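Local coordinates for protein PadR family transcriptional regulator (Streptococcus pneumoniae, PDB 5ZQH) that probably binds DNA through a winged helix-turn-helix domain and regulates transcription, as a dimeric member of the PadR family, at residues 55-60 against 72-78. Sequence-based numbering, arbitrary orientation.
Sequences QWIRGD and YFSLMKE
I57 reaches two residues of the strand beside it, one with each branch. I57 CD1 lies obliquely against the F73 ring, 3.6 Å from F73 CD1. Its CG2 meets CD2 of L75 at 3.7 Å. With chi1 at 64°, CG1 sits between the backbone N and the carbonyl carbon and carries CD1 to F73, while CG2 lies anti to the carbonyl carbon, on the L75 side. L48 of helix 45-53 packs on both I57 and F73, and L14 of helix 3-19 also touches I57. G59 pairs with F73 and has no side chain; its CA lies obliquely against the ring, 3.9 Å from F73 CD1. The strands form the antiparallel beta hairpin 57-63/69-75, the wing of the winged helix-turn-helix fold of PadR proteins. Paired backbone bonds link R58 with S74 and D60 with Y72. One more, from M76 N to W56 O (2.8 Å), continues the ladder past the strand end. R58, S74, D60 and Y72 start from the other face of the hairpin. There R58 CG runs 3.6 Å from S74 OG, and the D60 carboxylate lies over one face of the guanidinium, a contact of charges alone. A water within hydrogen-bonding distance of S74 OG, D60 OD2 and Y72 O bridges the two strands. M76 CB packs on Q55 O at 3.2 Å; bent at chi2 (114°), the chain brings SD to 3.8 Å from R58 CB. E78 OE1 comes obliquely to W56 NE1 at 3.2 Å, with carboxylate and indole planes 88° apart.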
ATOM      1  N   GLN A  55     -16.868  -1.093  11.894  1.00 13.56           N
ATOM      2  CA  GLN A  55     -16.812  -0.658  13.300  1.00 13.53           C
ATOM      3  C   GLN A  55     -15.408  -0.186  13.727  1.00 13.37           C
ATOM      4  O   GLN A  55     -15.004  -0.367  14.873  1.00 13.28           O
ATOM      5  CB  GLN A  55     -17.381  -1.734  14.256  1.00 13.67           C
ATOM      6  CG  GLN A  55     -18.891  -1.939  14.174  1.00 13.85           C
ATOM      7  CD  GLN A  55     -19.375  -3.160  14.944  1.00 14.04           C
ATOM      8  OE1 GLN A  55     -18.942  -3.421  16.074  1.00 14.19           O
ATOM      9  NE2 GLN A  55     -20.287  -3.916  14.336  1.00 14.05           N
ATOM     10  N   TRP A  56     -14.677   0.418  12.789  1.00 13.21           N
ATOM     11  CA  TRP A  56     -13.369   1.022  13.064  1.00 13.08           C
ATOM     12  C   TRP A  56     -13.556   2.474  13.490  1.00 13.12           C
ATOM     13  O   TRP A  56     -12.834   2.982  14.348  1.00 12.99           O
ATOM     14  CB  TRP A  56     -12.467   0.949  11.829  1.00 13.01           C
ATOM     15  CG  TRP A  56     -12.044  -0.446  11.394  1.00 12.96           C
ATOM     16  CD1 TRP A  56     -12.474  -1.648  11.900  1.00 12.93           C
ATOM     17  CD2 TRP A  56     -11.137  -0.768  10.330  1.00 12.89           C
ATOM     18  NE1 TRP A  56     -11.881  -2.688  11.229  1.00 12.88           N
ATOM     19  CE2 TRP A  56     -11.057  -2.180  10.259  1.00 12.89           C
ATOM     20  CE3 TRP A  56     -10.377  -0.001   9.435  1.00 12.86           C
ATOM     21  CZ2 TRP A  56     -10.248  -2.842   9.322  1.00 12.83           C
ATOM     22  CZ3 TRP A  56      -9.568  -0.662   8.499  1.00 12.85           C
ATOM     23  CH2 TRP A  56      -9.510  -2.068   8.457  1.00 12.85           C
ATOM     24  N   ILE A  57     -14.528   3.137  12.867  1.00 13.29           N
ATOM     25  CA  ILE A  57     -14.922   4.505  13.219  1.00 13.42           C
ATOM     26  C   ILE A  57     -16.429   4.573  13.493  1.00 13.61           C
ATOM     27  O   ILE A  57     -17.171   3.653  13.138  1.00 13.65           O
ATOM     28  CB  ILE A  57     -14.507   5.540  12.134  1.00 13.33           C
ATOM     29  CG1 ILE A  57     -15.234   5.277  10.804  1.00 13.26           C
ATOM     30  CG2 ILE A  57     -12.989   5.571  11.970  1.00 13.23           C
ATOM     31  CD1 ILE A  57     -15.133   6.393   9.784  1.00 13.22           C
ATOM     32  N   ARG A  58     -16.871   5.653  14.130  1.00 13.91           N
ATOM     33  CA  ARG A  58     -18.297   5.895  14.331  1.00 14.17           C
ATOM     34  C   ARG A  58     -18.700   7.308  13.936  1.00 14.32           C
ATOM     35  O   ARG A  58     -17.947   8.263  14.161  1.00 14.27           O
ATOM     36  CB  ARG A  58     -18.734   5.563  15.767  1.00 14.43           C
ATOM     37  CG  ARG A  58     -18.153   6.428  16.883  1.00 14.58           C
ATOM     38  CD  ARG A  58     -18.555   5.885  18.246  1.00 14.87           C
ATOM     39  NE  ARG A  58     -19.995   5.992  18.516  1.00 15.10           N
ATOM     40  CZ  ARG A  58     -20.538   6.644  19.549  1.00 15.30           C
ATOM     41  NH1 ARG A  58     -19.779   7.265  20.444  1.00 15.40           N
ATOM     42  NH2 ARG A  58     -21.858   6.675  19.695  1.00 15.35           N
ATOM     43  N   GLY A  59     -19.888   7.419  13.338  1.00 14.51           N
ATOM     44  CA  GLY A  59     -20.467   8.703  12.943  1.00 14.68           C
ATOM     45  C   GLY A  59     -21.581   9.128  13.877  1.00 14.88           C
ATOM     46  O   GLY A  59     -22.548   8.391  14.072  1.00 14.89           O
ATOM     47  N   ASP A  60     -21.426  10.313  14.464  1.00 15.12           N
ATOM     48  CA  ASP A  60     -22.432  10.901  15.358  1.00 15.43           C
ATOM     49  C   ASP A  60     -22.751  12.336  14.941  1.00 15.63           C
ATOM     50  O   ASP A  60     -21.851  13.097  14.569  1.00 15.71           O
ATOM     51  CB  ASP A  60     -21.963  10.861  16.821  1.00 15.45           C
ATOM     52  CG  ASP A  60     -21.734   9.443  17.331  1.00 15.45           C
ATOM     53  OD1 ASP A  60     -22.713   8.686  17.508  1.00 15.52           O
ATOM     54  OD2 ASP A  60     -20.567   9.085  17.562  1.00 15.50           O
ATOM     55  N   TYR A  72     -19.920  13.724  12.504  1.00 12.36           N
ATOM     56  CA  TYR A  72     -18.513  13.658  12.896  1.00 12.23           C
ATOM     57  C   TYR A  72     -18.049  12.220  13.107  1.00 12.09           C
ATOM     58  O   TYR A  72     -18.691  11.444  13.816  1.00 12.07           O
ATOM     59  CB  TYR A  72     -18.265  14.478  14.163  1.00 12.32           C
ATOM     60  CG  TYR A  72     -18.096  15.958  13.931  1.00 12.36           C
ATOM     61  CD1 TYR A  72     -19.203  16.814  13.920  1.00 12.43           C
ATOM     62  CD2 TYR A  72     -16.829  16.512  13.733  1.00 12.38           C
ATOM     63  CE1 TYR A  72     -19.056  18.182  13.724  1.00 12.46           C
ATOM     64  CE2 TYR A  72     -16.668  17.877  13.526  1.00 12.44           C
ATOM     65  CZ  TYR A  72     -17.788  18.707  13.525  1.00 12.46           C
ATOM     66  OH  TYR A  72     -17.637  20.060  13.319  1.00 12.58           O
ATOM     67  N   PHE A  73     -16.928  11.880  12.480  1.00 11.93           N
ATOM     68  CA  PHE A  73     -16.322  10.566  12.623  1.00 11.88           C
ATOM     69  C   PHE A  73     -15.217  10.580  13.678  1.00 11.86           C
ATOM     70  O   PHE A  73     -14.346  11.454  13.667  1.00 11.87           O
ATOM     71  CB  PHE A  73     -15.782  10.061  11.279  1.00 11.80           C
ATOM     72  CG  PHE A  73     -16.835   9.910  10.218  1.00 11.77           C
ATOM     73  CD1 PHE A  73     -17.727   8.827  10.240  1.00 11.74           C
ATOM     74  CD2 PHE A  73     -16.942  10.849   9.185  1.00 11.69           C
ATOM     75  CE1 PHE A  73     -18.702   8.688   9.261  1.00 11.68           C
ATOM     76  CE2 PHE A  73     -17.918  10.709   8.203  1.00 11.65           C
ATOM     77  CZ  PHE A  73     -18.796   9.630   8.241  1.00 11.64           C
ATOM     78  N   SER A  74     -15.288   9.617  14.595  1.00 11.85           N
ATOM     79  CA  SER A  74     -14.265   9.388  15.626  1.00 11.83           C
ATOM     80  C   SER A  74     -13.901   7.899  15.670  1.00 11.77           C
ATOM     81  O   SER A  74     -14.719   7.045  15.299  1.00 11.92           O
ATOM     82  CB  SER A  74     -14.763   9.853  16.992  1.00 11.81           C
ATOM     83  OG  SER A  74     -15.983   9.212  17.319  1.00 11.83           O
ATOM     84  N   LEU A  75     -12.685   7.594  16.123  1.00 11.57           N
ATOM     85  CA  LEU A  75     -12.202   6.211  16.177  1.00 11.43           C
ATOM     86  C   LEU A  75     -12.884   5.346  17.242  1.00 11.32           C
ATOM     87  O   LEU A  75     -13.119   5.785  18.367  1.00 11.26           O
ATOM     88  CB  LEU A  75     -10.680   6.168  16.371  1.00 11.45           C
ATOM     89  CG  LEU A  75      -9.718   6.586  15.253  1.00 11.42           C
ATOM     90  CD1 LEU A  75      -8.297   6.440  15.761  1.00 11.38           C
ATOM     91  CD2 LEU A  75      -9.896   5.776  13.975  1.00 11.41           C
ATOM     92  N   MET A  76     -13.209   4.116  16.845  1.00 11.23           N
ATOM     93  CA  MET A  76     -13.677   3.068  17.752  1.00 11.12           C
ATOM     94  C   MET A  76     -12.426   2.406  18.341  1.00 10.99           C
ATOM     95  O   MET A  76     -11.300   2.793  18.001  1.00 10.99           O
ATOM     96  CB  MET A  76     -14.493   2.032  16.976  1.00 11.18           C
ATOM     97  CG  MET A  76     -15.832   1.644  17.577  1.00 11.25           C
ATOM     98  SD  MET A  76     -17.184   2.186  16.514  1.00 11.37           S
ATOM     99  CE  MET A  76     -18.531   1.142  17.070  1.00 11.36           C
ATOM    100  N   LYS A  77     -12.623   1.409  19.208  1.00 10.81           N
ATOM    101  CA  LYS A  77     -11.511   0.652  19.798  1.00 10.65           C
ATOM    102  C   LYS A  77     -10.673  -0.057  18.725  1.00 10.52           C
ATOM    103  O   LYS A  77      -9.442   0.000  18.761  1.00 10.48           O
ATOM    104  CB  LYS A  77     -12.015  -0.339  20.858  1.00 10.65           C
ATOM    105  N   GLU A  78     -11.350  -0.696  17.771  1.00 10.38           N
ATOM    106  CA  GLU A  78     -10.695  -1.353  16.639  1.00 10.30           C
ATOM    107  C   GLU A  78      -9.926  -0.406  15.717  1.00 10.14           C
ATOM    108  O   GLU A  78      -8.850  -0.757  15.238  1.00 10.10           O
ATOM    109  CB  GLU A  78     -11.703  -2.182  15.843  1.00 10.40           C
ATOM    110  CG  GLU A  78     -11.511  -3.682  16.015  1.00 10.57           C
ATOM    111  CD  GLU A  78     -10.700  -4.294  14.886  1.00 10.64           C
ATOM    112  OE1 GLU A  78     -11.298  -4.536  13.813  1.00 10.72           O
ATOM    113  OE2 GLU A  78      -9.479  -4.539  15.062  1.00 10.66           O
TER
HETATM  114  O   HOH W   1     -18.226  10.427  16.480  1.00 15.47           O